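GH26A (Muricauda sp. MAR_2010_75, PDB 6Q75) is a family 26 glycoside hydrolase that probably cleaves beta-linked polysaccharides such as mannans. Local coordinates at residues D245-Y256 with K271-P282. Numbering follows the deposited sequence.
Sequences DILATDVYHGDY and KPIALGEVGQLP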
loop_
_atom_site.group_PDB
_atom_site.type_symbol
_atom_site.label_atom_id
_atom_site.label_comp_id
_atom_site.label_asym_id
_atom_site.label_seq_id
_atom_site.Cartn_x
_atom_site.Cartn_y
_atom_site.Cartn_z
ATOM N N ASP A 245 5.540 10.008 -0.564
ATOM C CA ASP A 245 6.877 9.594 -0.128
ATOM C C ASP A 245 7.466 8.508 -1.023
ATOM O O ASP A 245 8.664 8.532 -1.325
ATOM C CB ASP A 245 6.830 9.049 1.307
ATOM C CG ASP A 245 6.622 10.145 2.363
ATOM O OD1 ASP A 245 7.438 11.105 2.440
ATOM O OD2 ASP A 245 5.626 10.040 3.116
ATOM N N ILE A 246 6.652 7.540 -1.411
ATOM C CA ILE A 246 7.120 6.352 -2.130
ATOM C C ILE A 246 6.109 6.063 -3.225
ATOM O O ILE A 246 4.901 6.182 -2.997
ATOM C CB ILE A 246 7.254 5.162 -1.163
ATOM C CG1 ILE A 246 8.285 5.476 -0.079
ATOM C CG2 ILE A 246 7.648 3.859 -1.935
ATOM C CD1 ILE A 246 8.696 4.294 0.710
ATOM N N LEU A 247 6.582 5.652 -4.413
ATOM C CA LEU A 247 5.683 5.228 -5.483
ATOM C C LEU A 247 5.721 3.714 -5.625
ATOM O O LEU A 247 6.760 3.085 -5.441
ATOM C CB LEU A 247 6.017 5.892 -6.835
ATOM C CG LEU A 247 5.815 7.415 -6.940
ATOM C CD1 LEU A 247 6.871 8.200 -6.190
ATOM C CD2 LEU A 247 5.721 7.875 -8.417
ATOM N N ALA A 248 4.562 3.118 -5.851
ATOM C CA ALA A 248 4.500 1.672 -5.901
ATOM C C ALA A 248 3.554 1.261 -7.010
ATOM O O ALA A 248 2.718 2.041 -7.474
ATOM C CB ALA A 248 4.022 1.072 -4.574
ATOM N N THR A 249 3.692 0.014 -7.426
ATOM C CA THR A 249 2.767 -0.526 -8.412
ATOM C C THR A 249 2.510 -1.995 -8.107
ATOM O O THR A 249 3.280 -2.649 -7.398
ATOM C CB THR A 249 3.283 -0.329 -9.843
ATOM O OG1 THR A 249 2.198 -0.540 -10.760
ATOM C CG2 THR A 249 4.400 -1.285 -10.139
ATOM N N ASP A 250 1.392 -2.494 -8.633
ATOM C CA ASP A 250 0.938 -3.863 -8.434
ATOM C C ASP A 250 1.175 -4.630 -9.723
ATOM O O ASP A 250 0.740 -4.186 -10.794
ATOM C CB ASP A 250 -0.554 -3.911 -8.050
ATOM C CG ASP A 250 -0.819 -3.279 -6.677
ATOM O OD1 ASP A 250 0.152 -2.935 -5.979
ATOM O OD2 ASP A 250 -1.978 -3.137 -6.289
ATOM N N VAL A 251 1.875 -5.761 -9.615
ATOM C CA VAL A 251 2.309 -6.550 -10.769
ATOM C C VAL A 251 1.895 -7.997 -10.528
ATOM O O VAL A 251 2.458 -8.677 -9.657
ATOM C CB VAL A 251 3.821 -6.460 -11.017
ATOM C CG1 VAL A 251 4.210 -7.436 -12.164
ATOM C CG2 VAL A 251 4.221 -5.023 -11.365
ATOM N N TYR A 252 0.899 -8.468 -11.271
ATOM C CA TYR A 252 0.496 -9.854 -11.212
ATOM C C TYR A 252 0.964 -10.563 -12.483
ATOM O O TYR A 252 1.449 -9.933 -13.425
ATOM C CB TYR A 252 -1.029 -9.973 -11.046
ATOM C CG TYR A 252 -1.429 -9.616 -9.638
ATOM C CD1 TYR A 252 -1.424 -10.593 -8.643
ATOM C CD2 TYR A 252 -1.764 -8.310 -9.291
ATOM C CE1 TYR A 252 -1.737 -10.287 -7.340
ATOM C CE2 TYR A 252 -2.090 -7.990 -7.966
ATOM C CZ TYR A 252 -2.071 -8.992 -7.005
ATOM O OH TYR A 252 -2.407 -8.732 -5.690
ATOM N N HIS A 253 0.845 -11.880 -12.462
ATOM C CA HIS A 253 1.160 -12.754 -13.601
ATOM C C HIS A 253 2.617 -12.650 -14.033
ATOM O O HIS A 253 2.944 -12.987 -15.175
ATOM C CB HIS A 253 0.261 -12.447 -14.798
ATOM C CG HIS A 253 -1.184 -12.302 -14.446
ATOM N ND1 HIS A 253 -1.933 -13.337 -13.928
ATOM C CD2 HIS A 253 -2.022 -11.247 -14.554
ATOM C CE1 HIS A 253 -3.169 -12.921 -13.721
ATOM N NE2 HIS A 253 -3.253 -11.660 -14.100
ATOM N N GLY A 254 3.503 -12.198 -13.142
ATOM C CA GLY A 254 4.913 -12.035 -13.463
ATOM C C GLY A 254 5.209 -10.978 -14.507
ATOM O O GLY A 254 6.268 -11.012 -15.138
ATOM N N ASP A 255 4.298 -10.022 -14.696
ATOM C CA ASP A 255 4.390 -9.060 -15.791
ATOM C C ASP A 255 5.323 -7.893 -15.449
ATOM O O ASP A 255 4.933 -6.724 -15.492
ATOM C CB ASP A 255 2.996 -8.553 -16.133
ATOM C CG ASP A 255 2.976 -7.682 -17.380
ATOM O OD1 ASP A 255 3.826 -7.914 -18.261
ATOM O OD2 ASP A 255 2.129 -6.750 -17.457
ATOM N N TYR A 256 6.590 -8.226 -15.162
ATOM C CA TYR A 256 7.569 -7.209 -14.756
ATOM C C TYR A 256 8.185 -6.561 -15.998
ATOM O O TYR A 256 9.365 -6.703 -16.291
ATOM C CB TYR A 256 8.630 -7.829 -13.855
ATOM C CG TYR A 256 8.081 -8.375 -12.569
ATOM C CD1 TYR A 256 7.761 -7.517 -11.508
ATOM C CD2 TYR A 256 7.848 -9.740 -12.405
ATOM C CE1 TYR A 256 7.235 -8.011 -10.322
ATOM C CE2 TYR A 256 7.318 -10.244 -11.223
ATOM C CZ TYR A 256 7.002 -9.368 -10.187
ATOM O OH TYR A 256 6.502 -9.866 -9.009
ATOM N N LYS A 271 12.325 9.600 -5.671
ATOM C CA LYS A 271 11.634 8.934 -4.585
ATOM C C LYS A 271 11.754 7.419 -4.733
ATOM O O LYS A 271 11.860 6.907 -5.848
ATOM C CB LYS A 271 10.167 9.338 -4.562
ATOM C CG LYS A 271 10.015 10.811 -4.172
ATOM C CD LYS A 271 8.577 11.201 -4.041
ATOM C CE LYS A 271 8.481 12.687 -3.719
ATOM N NZ LYS A 271 8.728 12.984 -2.273
ATOM N N PRO A 272 11.715 6.672 -3.626
ATOM C CA PRO A 272 11.780 5.209 -3.745
ATOM C C PRO A 272 10.564 4.665 -4.477
ATOM O O PRO A 272 9.482 5.259 -4.460
ATOM C CB PRO A 272 11.812 4.715 -2.294
ATOM C CG PRO A 272 12.197 5.967 -1.453
ATOM C CD PRO A 272 11.657 7.127 -2.225
ATOM N N ILE A 273 10.761 3.523 -5.135
ATOM C CA ILE A 273 9.650 2.791 -5.726
ATOM C C ILE A 273 9.581 1.409 -5.091
ATOM O O ILE A 273 10.558 0.911 -4.516
ATOM C CB ILE A 273 9.756 2.680 -7.264
ATOM C CG1 ILE A 273 10.989 1.879 -7.662
ATOM C CG2 ILE A 273 9.738 4.040 -7.928
ATOM C CD1 ILE A 273 11.060 1.644 -9.152
ATOM N N ALA A 274 8.416 0.768 -5.233
ATOM C CA ALA A 274 8.222 -0.541 -4.620
ATOM C C ALA A 274 7.177 -1.319 -5.399
ATOM O O ALA A 274 6.357 -0.736 -6.113
ATOM C CB ALA A 274 7.774 -0.419 -3.159
ATOM N N LEU A 275 7.200 -2.640 -5.227
ATOM C CA LEU A 275 6.156 -3.516 -5.764
ATOM C C LEU A 275 5.096 -3.678 -4.688
ATOM O O LEU A 275 5.218 -4.522 -3.795
ATOM C CB LEU A 275 6.737 -4.867 -6.194
ATOM C CG LEU A 275 7.698 -4.810 -7.377
ATOM C CD1 LEU A 275 8.608 -6.076 -7.423
ATOM C CD2 LEU A 275 6.948 -4.579 -8.653
ATOM N N GLY A 276 4.038 -2.867 -4.775
ATOM C CA GLY A 276 3.072 -2.808 -3.698
ATOM C C GLY A 276 2.285 -4.085 -3.502
ATOM O O GLY A 276 1.926 -4.418 -2.364
ATOM N N GLU A 277 1.988 -4.808 -4.602
ATOM C CA GLU A 277 1.413 -6.141 -4.561
ATOM C C GLU A 277 2.020 -6.927 -5.700
ATOM O O GLU A 277 2.217 -6.382 -6.784
ATOM C CB GLU A 277 -0.103 -6.192 -4.781
ATOM C CG GLU A 277 -0.931 -5.403 -3.775
ATOM C CD GLU A 277 -2.414 -5.448 -4.079
ATOM O OE1 GLU A 277 -2.832 -6.332 -4.859
ATOM O OE2 GLU A 277 -3.152 -4.608 -3.495
ATOM N N VAL A 278 2.300 -8.191 -5.448
ATOM C CA VAL A 278 2.701 -9.111 -6.511
ATOM C C VAL A 278 2.005 -10.440 -6.301
ATOM O O VAL A 278 1.571 -10.786 -5.198
ATOM C CB VAL A 278 4.227 -9.355 -6.611
ATOM C CG1 VAL A 278 4.986 -8.027 -6.694
ATOM C CG2 VAL A 278 4.722 -10.231 -5.463
ATOM N N GLY A 279 1.917 -11.199 -7.392
ATOM C CA GLY A 279 1.458 -12.570 -7.286
ATOM C C GLY A 279 2.663 -13.473 -7.484
ATOM O O GLY A 279 3.327 -13.838 -6.514
ATOM N N GLN A 280 2.960 -13.809 -8.732
ATOM C CA GLN A 280 4.232 -14.444 -9.057
ATOM C C GLN A 280 5.391 -13.562 -8.606
ATOM O O GLN A 280 5.430 -12.369 -8.913
ATOM C CB GLN A 280 4.343 -14.666 -10.570
ATOM C CG GLN A 280 3.286 -15.577 -11.143
ATOM C CD GLN A 280 3.520 -15.833 -12.625
ATOM O OE1 GLN A 280 4.639 -15.634 -13.122
ATOM N NE2 GLN A 280 2.470 -16.265 -13.336
ATOM N N LEU A 281 6.329 -14.153 -7.874
ATOM C CA LEU A 281 7.449 -13.386 -7.332
ATOM C C LEU A 281 8.374 -12.907 -8.452
ATOM O O LEU A 281 8.455 -13.549 -9.506
ATOM C CB LEU A 281 8.240 -14.241 -6.349
ATOM C CG LEU A 281 7.584 -14.402 -4.981
ATOM C CD1 LEU A 281 8.193 -15.586 -4.244
ATOM C CD2 LEU A 281 7.813 -13.126 -4.196
ATOM N N PRO A 282 9.106 -11.809 -8.239
ATOM C CA PRO A 282 10.151 -11.411 -9.202
ATOM C C PRO A 282 11.364 -12.325 -9.094
ATOM O O PRO A 282 11.965 -12.452 -8.022
ATOM C CB PRO A 282 10.496 -9.977 -8.784
ATOM C CG PRO A 282 10.109 -9.894 -7.317
ATOM C CD PRO A 282 8.922 -10.827 -7.142
HETATM O O HOH W 1 3.377 -11.164 -10.376
HETATM O O HOH W 2 -0.048 -13.899 -10.300
#
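Tyr252 and Glu277 meet at the C-terminal ends of two neighbouring parallel strands, 246-251 and 273-278, which helix 258-268 joins in a beta-alpha-beta crossover of the (β/α)8 barrel expected for this family. The phenol donates from Tyr252 OH to Glu277 OE1 over 2.6 Å, reaching the oxygen on its anti side, 19° out of the carboxylate plane. Ring and carboxylate stand almost perpendicular, 84° apart, and OE1 lies at the ring edge. Glu277 gets there with its chain extended beyond CG, while its OE2 bonds to a Tris molecule, probably from the crystallisation liquor, that may mark the pocket. Asp250 flanks the same group differently: the two carboxylates are stacked with planes 27° apart, Asp250 OD2 lying 3.4 Å from Glu277 OE2, and Asn219 bonds to Asp250 OD1. A phenylalanine in place of Tyr252 would probably cost Glu277 OE1 one of its donors and leave the carboxylate freer to turn.

On the other face of the sheet Tyr256 is sandwiched: Val251 CG1 lies over one side, and Pro282 CB makes a CH-pi contact over the opposite one, 4.1 Å from the Tyr256 ring centroid. Leu275 CD1 packs 3.7 Å from Tyr256 CE1. Tyr256 OH bonds to Gln280 O at 2.7 Å, in the carbonyl plane; water 1 donates to that oxygen and to Val251 O and accepts from Gly254 N, joining strand end and turn to Gln280. The backbones pair from Leu247 N with Pro272 O (2.9 Å) to Val251 N with Glu277 O (2.9 Å), shifting register at Gly276.

The helix-side face is thus largely apolar, whereas acids and the Tyr252 hydroxyl gather at the strands' C-terminal end. Here a neighbouring phenol sets a strand-end acid; Glu277, beside His176 and Glu177, occupies a place consistent with the family 26 nucleophile, which Tyr252 would probably help to orient.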